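Local coordinates for protein Serpin48 (Tenebrio molitor, PDB 3OZQ) that is an insect innate-immunity serpin that specifically inhibits the serine protease SPE, at residues A[40-45]-A[62-67]; A[10-15]-A[78-83]. All coordinates share one frame; numbering follows the deposited sequence.

Interaction 1 (A[40-45]-A[62-67]); sequences SAATLL and QVLHFV
Leu64 reaches from the turn that follows helix 54-63 to the flank of helix 38-50, where its isobutyl fork settles against Ala42 and Leu45, about one turn apart (i, i+3). In this serpin the contact thus joins helix 38-50 to the turn ending helix 54-63. The close part is apolar on the side of Leu64: its CD2 lies 3.9 Å from Leu45 CD2 and 4.1 Å from Ala42 CB. Leu64 CD1 packs against the backbone oxygen of Ala42, 3.8 Å from Ala42 O. The methyl of Ala42 suits this place because it lets the fork come in over the helix surface, and the longer Leu45 closes on it obliquely. In Leu64, chi1 of -69° sends CG toward helix 38-50, and the extended chi2 (-175°) helps bring both methyls onto it.

Gln62 and His65, on the solvent side, are exposed and make no contact with residues 40-45. His65 has positive phi in a Schellman motif that ends the helix, and one face of its ring lies over Gln62 O. With dispersion and burial of methyls as its chemistry, the contact fixes proximity more than direction and probably owes its stability mainly to the burial of apolar surface.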
ATOM      1  N   SER A  40      -1.282  -1.895   4.754  1.00 31.70           N
ATOM      2  CA  SER A  40      -2.663  -2.362   4.807  1.00 29.35           C
ATOM      3  C   SER A  40      -2.739  -3.899   4.795  1.00 30.78           C
ATOM      4  O   SER A  40      -3.481  -4.515   5.578  1.00 29.20           O
ATOM      5  CB  SER A  40      -3.480  -1.739   3.667  1.00 33.35           C
ATOM      6  OG  SER A  40      -4.868  -1.762   3.951  1.00 32.64           O
ATOM      7  N   ALA A  41      -1.966  -4.514   3.906  1.00 31.67           N
ATOM      8  CA  ALA A  41      -1.887  -5.960   3.859  1.00 31.98           C
ATOM      9  C   ALA A  41      -1.504  -6.474   5.251  1.00 33.30           C
ATOM     10  O   ALA A  41      -2.056  -7.468   5.740  1.00 32.45           O
ATOM     11  CB  ALA A  41      -0.870  -6.398   2.814  1.00 31.21           C
ATOM     12  N   ALA A  42      -0.558  -5.786   5.885  1.00 31.90           N
ATOM     13  CA  ALA A  42      -0.059  -6.186   7.197  1.00 33.10           C
ATOM     14  C   ALA A  42      -1.161  -6.174   8.250  1.00 32.64           C
ATOM     15  O   ALA A  42      -1.253  -7.085   9.063  1.00 31.67           O
ATOM     16  CB  ALA A  42       1.108  -5.299   7.629  1.00 34.91           C
ATOM     17  N   THR A  43      -2.004  -5.147   8.245  1.00 30.28           N
ATOM     18  CA  THR A  43      -3.107  -5.125   9.200  1.00 33.17           C
ATOM     19  C   THR A  43      -4.148  -6.241   8.960  1.00 34.49           C
ATOM     20  O   THR A  43      -4.795  -6.736   9.891  1.00 32.64           O
ATOM     21  CB  THR A  43      -3.821  -3.785   9.161  1.00 32.26           C
ATOM     22  OG1 THR A  43      -4.387  -3.592   7.861  1.00 33.64           O
ATOM     23  CG2 THR A  43      -2.845  -2.657   9.494  1.00 33.84           C
ATOM     24  N   LEU A  44      -4.333  -6.617   7.703  1.00 30.58           N
ATOM     25  CA  LEU A  44      -5.288  -7.665   7.387  1.00 34.03           C
ATOM     26  C   LEU A  44      -4.734  -9.008   7.833  1.00 33.14           C
ATOM     27  O   LEU A  44      -5.417  -9.810   8.480  1.00 32.85           O
ATOM     28  CB  LEU A  44      -5.602  -7.659   5.890  1.00 29.62           C
ATOM     29  CG  LEU A  44      -6.728  -8.596   5.468  1.00 35.22           C
ATOM     30  CD1 LEU A  44      -7.881  -8.448   6.431  1.00 32.50           C
ATOM     31  CD2 LEU A  44      -7.178  -8.297   4.014  1.00 28.93           C
ATOM     32  N   LEU A  45      -3.468  -9.237   7.526  1.00 34.88           N
ATOM     33  CA  LEU A  45      -2.824 -10.473   7.926  1.00 34.00           C
ATOM     34  C   LEU A  45      -2.762 -10.586   9.461  1.00 39.58           C
ATOM     35  O   LEU A  45      -2.815 -11.683  10.019  1.00 35.15           O
ATOM     36  CB  LEU A  45      -1.425 -10.535   7.342  1.00 33.40           C
ATOM     37  CG  LEU A  45      -0.714 -11.868   7.552  1.00 40.85           C
ATOM     38  CD1 LEU A  45      -1.347 -12.957   6.705  1.00 38.04           C
ATOM     39  CD2 LEU A  45       0.766 -11.740   7.237  1.00 44.04           C
ATOM     40  N   GLN A  62       6.134 -13.840  13.215  1.00 53.16           N
ATOM     41  CA  GLN A  62       7.551 -13.814  12.886  1.00 50.19           C
ATOM     42  C   GLN A  62       7.800 -12.979  11.647  1.00 54.31           C
ATOM     43  O   GLN A  62       8.734 -12.180  11.620  1.00 57.35           O
ATOM     44  CB  GLN A  62       8.070 -15.246  12.665  1.00 59.21           C
ATOM     45  CG  GLN A  62       9.502 -15.380  12.110  1.00 59.89           C
ATOM     46  CD  GLN A  62       9.705 -16.655  11.272  1.00 58.51           C
ATOM     47  OE1 GLN A  62       8.777 -17.434  11.080  1.00 58.12           O
ATOM     48  NE2 GLN A  62      10.914 -16.854  10.763  1.00 50.70           N
ATOM     49  N   VAL A  63       6.975 -13.154  10.615  1.00 51.52           N
ATOM     50  CA  VAL A  63       7.204 -12.424   9.364  1.00 52.72           C
ATOM     51  C   VAL A  63       6.799 -10.954   9.459  1.00 49.08           C
ATOM     52  O   VAL A  63       7.441 -10.085   8.880  1.00 50.09           O
ATOM     53  CB  VAL A  63       6.567 -13.116   8.122  1.00 49.81           C
ATOM     54  CG1 VAL A  63       5.712 -14.276   8.540  1.00 48.87           C
ATOM     55  CG2 VAL A  63       5.780 -12.115   7.289  1.00 47.58           C
ATOM     56  N   LEU A  64       5.743 -10.670  10.204  1.00 45.77           N
ATOM     57  CA  LEU A  64       5.363  -9.287  10.396  1.00 52.77           C
ATOM     58  C   LEU A  64       6.376  -8.640  11.328  1.00 57.17           C
ATOM     59  O   LEU A  64       6.292  -7.443  11.609  1.00 57.91           O
ATOM     60  CB  LEU A  64       3.942  -9.180  10.949  1.00 53.55           C
ATOM     61  CG  LEU A  64       2.837  -9.593   9.963  1.00 45.50           C
ATOM     62  CD1 LEU A  64       1.467  -9.337  10.565  1.00 47.63           C
ATOM     63  CD2 LEU A  64       2.974  -8.865   8.638  1.00 46.96           C
ATOM     64  N   HIS A  65       7.353  -9.443  11.762  1.00 55.39           N
ATOM     65  CA  HIS A  65       8.313  -9.051  12.794  1.00 59.04           C
ATOM     66  C   HIS A  65       7.550  -8.205  13.814  1.00 59.62           C
ATOM     67  O   HIS A  65       8.048  -7.209  14.338  1.00 60.10           O
ATOM     68  CB  HIS A  65       9.566  -8.349  12.209  1.00 49.91           C
ATOM     69  CG  HIS A  65      10.661  -9.296  11.773  1.00 51.94           C
ATOM     70  ND1 HIS A  65      11.523  -9.894  12.666  1.00 58.53           N
ATOM     71  CD2 HIS A  65      11.052  -9.720  10.543  1.00 56.24           C
ATOM     72  CE1 HIS A  65      12.383 -10.657  12.009  1.00 57.35           C
ATOM     73  NE2 HIS A  65      12.117 -10.578  10.720  1.00 35.75           N
ATOM     74  N   PHE A  66       6.317  -8.638  14.062  1.00 53.12           N
ATOM     75  CA  PHE A  66       5.400  -8.017  15.015  1.00 61.06           C
ATOM     76  C   PHE A  66       5.586  -8.554  16.438  1.00 64.30           C
ATOM     77  O   PHE A  66       6.137  -9.636  16.632  1.00 65.06           O
ATOM     78  CB  PHE A  66       3.958  -8.264  14.576  1.00 61.97           C
ATOM     79  CG  PHE A  66       3.000  -7.232  15.073  1.00 67.31           C
ATOM     80  CD1 PHE A  66       3.453  -6.156  15.824  1.00 67.65           C
ATOM     81  CD2 PHE A  66       1.650  -7.331  14.790  1.00 64.36           C
ATOM     82  CE1 PHE A  66       2.577  -5.195  16.289  1.00 68.40           C
ATOM     83  CE2 PHE A  66       0.764  -6.376  15.249  1.00 66.12           C
ATOM     84  CZ  PHE A  66       1.227  -5.302  15.999  1.00 66.31           C
ATOM     85  N   VAL A  67       5.099  -7.805  17.425  1.00 64.83           N
ATOM     86  CA  VAL A  67       5.371  -8.109  18.834  1.00 71.11           C
ATOM     87  C   VAL A  67       4.600  -9.313  19.379  1.00 73.18           C
ATOM     88  O   VAL A  67       3.525  -9.666  18.883  1.00 69.74           O
ATOM     89  CB  VAL A  67       5.105  -6.891  19.749  1.00 72.70           C
ATOM     90  CG1 VAL A  67       5.829  -5.660  19.222  1.00 64.87           C
ATOM     91  CG2 VAL A  67       3.602  -6.637  19.885  1.00 70.92           C
TER

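Interaction 2 (A[10-15]-A[78-83]); sequences EFPNAV and KEVLSK
Phe11 sets the rim of its ring against the forked end of Val80, the two side chains crossing at about a right angle. This is helix-to-helix packing within the serpin fold, between the N-terminal part of helix 10-29 and the C-terminal end of helix 70-83. Both methyls of Val80 meet the same edge of the ring: CG1 lies in the ring plane, 3.6 Å from Phe11 CD2, and CG2 lies near that plane, so the valine abuts the rim and does not stack on a face. Phe11 gets there with CG anti to its own backbone nitrogen (chi1 175°), which swings the ring out from the helix toward residues 78-83. A flat, wide group suits this place, since it can serve several neighbours at once: Val15 CG2, one turn on, sits 4.1 Å above one face, toward the rim, and the ring of Phe66 meets it as well.

Val80, branched at CB, offers two methyls close to its backbone and lets the two helices pack through short, stiff side-chain atoms. Pro12 adds a looser touch, its CG 4.4 Å from Val80 CG1; near the start of a helix, proline gives up no intrahelical N-H bond. Phe39 of helix 38-50 touches both Val15 and Val80, continuing the apolar layer.

Polar groups keep to the margin. Ser82 OG donates back to Glu79 O at 2.7 Å, and Lys83 NZ makes a long salt bridge of 3.8 Å with Glu79 OE1, which also accepts a bond from Gln9 NE2. At the heart of the contact, Val80 CG2 comes within 3.3 Å of Phe11 CE2.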
ATOM      1  N   GLU A  10       7.533   0.801  17.357  1.00 73.63           N
ATOM      2  CA  GLU A  10       8.117  -0.278  16.574  1.00 72.68           C
ATOM      3  C   GLU A  10       7.109  -1.077  15.758  1.00 71.71           C
ATOM      4  O   GLU A  10       7.475  -2.062  15.106  1.00 72.46           O
ATOM      5  CB  GLU A  10       8.909  -1.223  17.469  1.00 79.88           C
ATOM      6  CG  GLU A  10       8.039  -2.044  18.385  1.00 77.53           C
ATOM      7  CD  GLU A  10       8.479  -1.946  19.824  1.00 82.47           C
ATOM      8  OE1 GLU A  10       9.189  -0.971  20.169  1.00 78.83           O
ATOM      9  OE2 GLU A  10       8.117  -2.848  20.607  1.00 83.32           O
ATOM     10  N   PHE A  11       5.840  -0.687  15.799  1.00 67.47           N
ATOM     11  CA  PHE A  11       4.915  -1.221  14.806  1.00 65.78           C
ATOM     12  C   PHE A  11       5.016  -0.376  13.538  1.00 61.65           C
ATOM     13  O   PHE A  11       5.149  -0.921  12.439  1.00 59.41           O
ATOM     14  CB  PHE A  11       3.471  -1.295  15.305  1.00 62.36           C
ATOM     15  CG  PHE A  11       2.506  -1.733  14.245  1.00 63.76           C
ATOM     16  CD1 PHE A  11       2.563  -3.017  13.731  1.00 62.98           C
ATOM     17  CD2 PHE A  11       1.566  -0.854  13.734  1.00 63.80           C
ATOM     18  CE1 PHE A  11       1.689  -3.421  12.739  1.00 64.91           C
ATOM     19  CE2 PHE A  11       0.686  -1.254  12.741  1.00 58.69           C
ATOM     20  CZ  PHE A  11       0.745  -2.534  12.242  1.00 55.06           C
ATOM     21  N   PRO A  12       4.962   0.959  13.688  1.00 60.71           N
ATOM     22  CA  PRO A  12       5.275   1.834  12.558  1.00 60.27           C
ATOM     23  C   PRO A  12       6.619   1.451  11.960  1.00 59.14           C
ATOM     24  O   PRO A  12       6.810   1.521  10.749  1.00 54.53           O
ATOM     25  CB  PRO A  12       5.364   3.207  13.213  1.00 63.24           C
ATOM     26  CG  PRO A  12       4.395   3.126  14.339  1.00 64.73           C
ATOM     27  CD  PRO A  12       4.525   1.729  14.867  1.00 64.41           C
ATOM     28  N   ASN A  13       7.535   1.018  12.816  1.00 61.08           N
ATOM     29  CA  ASN A  13       8.869   0.633  12.383  1.00 62.17           C
ATOM     30  C   ASN A  13       8.887  -0.707  11.643  1.00 58.90           C
ATOM     31  O   ASN A  13       9.639  -0.881  10.683  1.00 58.40           O
ATOM     32  CB  ASN A  13       9.811   0.590  13.593  1.00 69.39           C
ATOM     33  CG  ASN A  13      11.199   1.094  13.273  1.00 75.16           C
ATOM     34  OD1 ASN A  13      11.670   2.067  13.869  1.00 82.54           O
ATOM     35  ND2 ASN A  13      11.866   0.435  12.331  1.00 75.36           N
ATOM     36  N   ALA A  14       8.063  -1.654  12.088  1.00 56.61           N
ATOM     37  CA  ALA A  14       8.002  -2.971  11.454  1.00 56.07           C
ATOM     38  C   ALA A  14       7.420  -2.898  10.043  1.00 49.19           C
ATOM     39  O   ALA A  14       7.839  -3.632   9.151  1.00 47.80           O
ATOM     40  CB  ALA A  14       7.203  -3.955  12.314  1.00 52.81           C
ATOM     41  N   VAL A  15       6.457  -2.005   9.855  1.00 48.90           N
ATOM     42  CA  VAL A  15       5.855  -1.778   8.551  1.00 43.64           C
ATOM     43  C   VAL A  15       6.898  -1.248   7.566  1.00 47.72           C
ATOM     44  O   VAL A  15       6.980  -1.700   6.415  1.00 42.81           O
ATOM     45  CB  VAL A  15       4.715  -0.760   8.661  1.00 42.64           C
ATOM     46  CG1 VAL A  15       4.204  -0.370   7.273  1.00 41.59           C
ATOM     47  CG2 VAL A  15       3.587  -1.315   9.544  1.00 49.36           C
ATOM     48  N   LYS A  78      -4.501  -1.054  16.455  1.00 48.69           N
ATOM     49  CA  LYS A  78      -5.687  -0.255  16.685  1.00 50.13           C
ATOM     50  C   LYS A  78      -5.329   1.230  16.679  1.00 51.70           C
ATOM     51  O   LYS A  78      -6.092   2.048  16.167  1.00 48.79           O
ATOM     52  CB  LYS A  78      -6.329  -0.648  18.015  1.00 53.91           C
ATOM     53  CG  LYS A  78      -7.491   0.220  18.443  1.00 53.95           C
ATOM     54  CD  LYS A  78      -8.743  -0.068  17.642  1.00 54.04           C
ATOM     55  CE  LYS A  78      -9.953   0.595  18.288  1.00 54.20           C
ATOM     56  NZ  LYS A  78     -10.209   0.089  19.674  1.00 60.82           N
ATOM     57  N   GLU A  79      -4.168   1.574  17.231  1.00 50.58           N
ATOM     58  CA  GLU A  79      -3.744   2.981  17.259  1.00 54.66           C
ATOM     59  C   GLU A  79      -3.424   3.541  15.867  1.00 53.67           C
ATOM     60  O   GLU A  79      -3.950   4.583  15.476  1.00 52.10           O
ATOM     61  CB  GLU A  79      -2.579   3.219  18.235  1.00 54.90           C
ATOM     62  CG  GLU A  79      -2.236   4.716  18.415  1.00 61.33           C
ATOM     63  CD  GLU A  79      -1.266   4.993  19.571  1.00 73.35           C
ATOM     64  OE1 GLU A  79      -0.041   4.816  19.381  1.00 73.62           O
ATOM     65  OE2 GLU A  79      -1.724   5.399  20.669  1.00 70.54           O
ATOM     66  N   VAL A  80      -2.571   2.856  15.115  1.00 51.86           N
ATOM     67  CA  VAL A  80      -2.233   3.336  13.776  1.00 52.56           C
ATOM     68  C   VAL A  80      -3.483   3.523  12.916  1.00 52.48           C
ATOM     69  O   VAL A  80      -3.688   4.584  12.326  1.00 52.99           O
ATOM     70  CB  VAL A  80      -1.222   2.419  13.054  1.00 51.30           C
ATOM     71  CG1 VAL A  80       0.121   2.456  13.755  1.00 55.71           C
ATOM     72  CG2 VAL A  80      -1.748   0.999  12.982  1.00 52.88           C
ATOM     73  N   LEU A  81      -4.334   2.505  12.856  1.00 47.16           N
ATOM     74  CA  LEU A  81      -5.532   2.594  12.027  1.00 48.89           C
ATOM     75  C   LEU A  81      -6.444   3.772  12.384  1.00 51.42           C
ATOM     76  O   LEU A  81      -7.032   4.398  11.504  1.00 51.46           O
ATOM     77  CB  LEU A  81      -6.325   1.292  12.070  1.00 49.33           C
ATOM     78  CG  LEU A  81      -5.811   0.168  11.172  1.00 48.69           C
ATOM     79  CD1 LEU A  81      -6.726  -1.041  11.311  1.00 44.58           C
ATOM     80  CD2 LEU A  81      -5.723   0.631   9.723  1.00 45.20           C
ATOM     81  N   SER A  82      -6.576   4.057  13.672  1.00 54.56           N
ATOM     82  CA  SER A  82      -7.431   5.153  14.113  1.00 58.40           C
ATOM     83  C   SER A  82      -6.911   6.523  13.650  1.00 55.33           C
ATOM     84  O   SER A  82      -7.682   7.462  13.465  1.00 60.31           O
ATOM     85  CB  SER A  82      -7.568   5.136  15.636  1.00 56.24           C
ATOM     86  OG  SER A  82      -6.347   5.514  16.249  1.00 57.44           O
ATOM     87  N   LYS A  83      -5.602   6.640  13.470  1.00 56.14           N
ATOM     88  CA  LYS A  83      -5.010   7.927  13.103  1.00 58.22           C
ATOM     89  C   LYS A  83      -5.024   8.208  11.598  1.00 60.87           C
ATOM     90  O   LYS A  83      -4.996   9.365  11.178  1.00 63.35           O
ATOM     91  CB  LYS A  83      -3.591   8.039  13.658  1.00 57.61           C
ATOM     92  CG  LYS A  83      -3.548   8.074  15.175  1.00 61.35           C
ATOM     93  CD  LYS A  83      -2.129   8.032  15.704  1.00 63.37           C
ATOM     94  CE  LYS A  83      -2.129   8.039  17.227  1.00 69.67           C
ATOM     95  NZ  LYS A  83      -0.762   8.205  17.797  1.00 68.93           N
TER

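Overall arrangement
From the N terminus, the chain enters helix 10-29 at the residues of interaction 2, passes through strand 34-36 and runs along helix 38-50, where the first half of interaction 1 lies. Helix 54-63 and the turn after it bring residues 62-67 back to that helix, closing a small, mostly helical loop. Helix 70-83 then returns to the first helix, and interaction 2 closes a larger loop with interaction 1 nested inside it. Their centres are about 10 Å apart, and they touch: Phe66 CE1 lies 3.4 Å from Phe11 CD1. Together they tie four successive helices into one part of the serpin, with helix 38-50 also packing on strand 163-174.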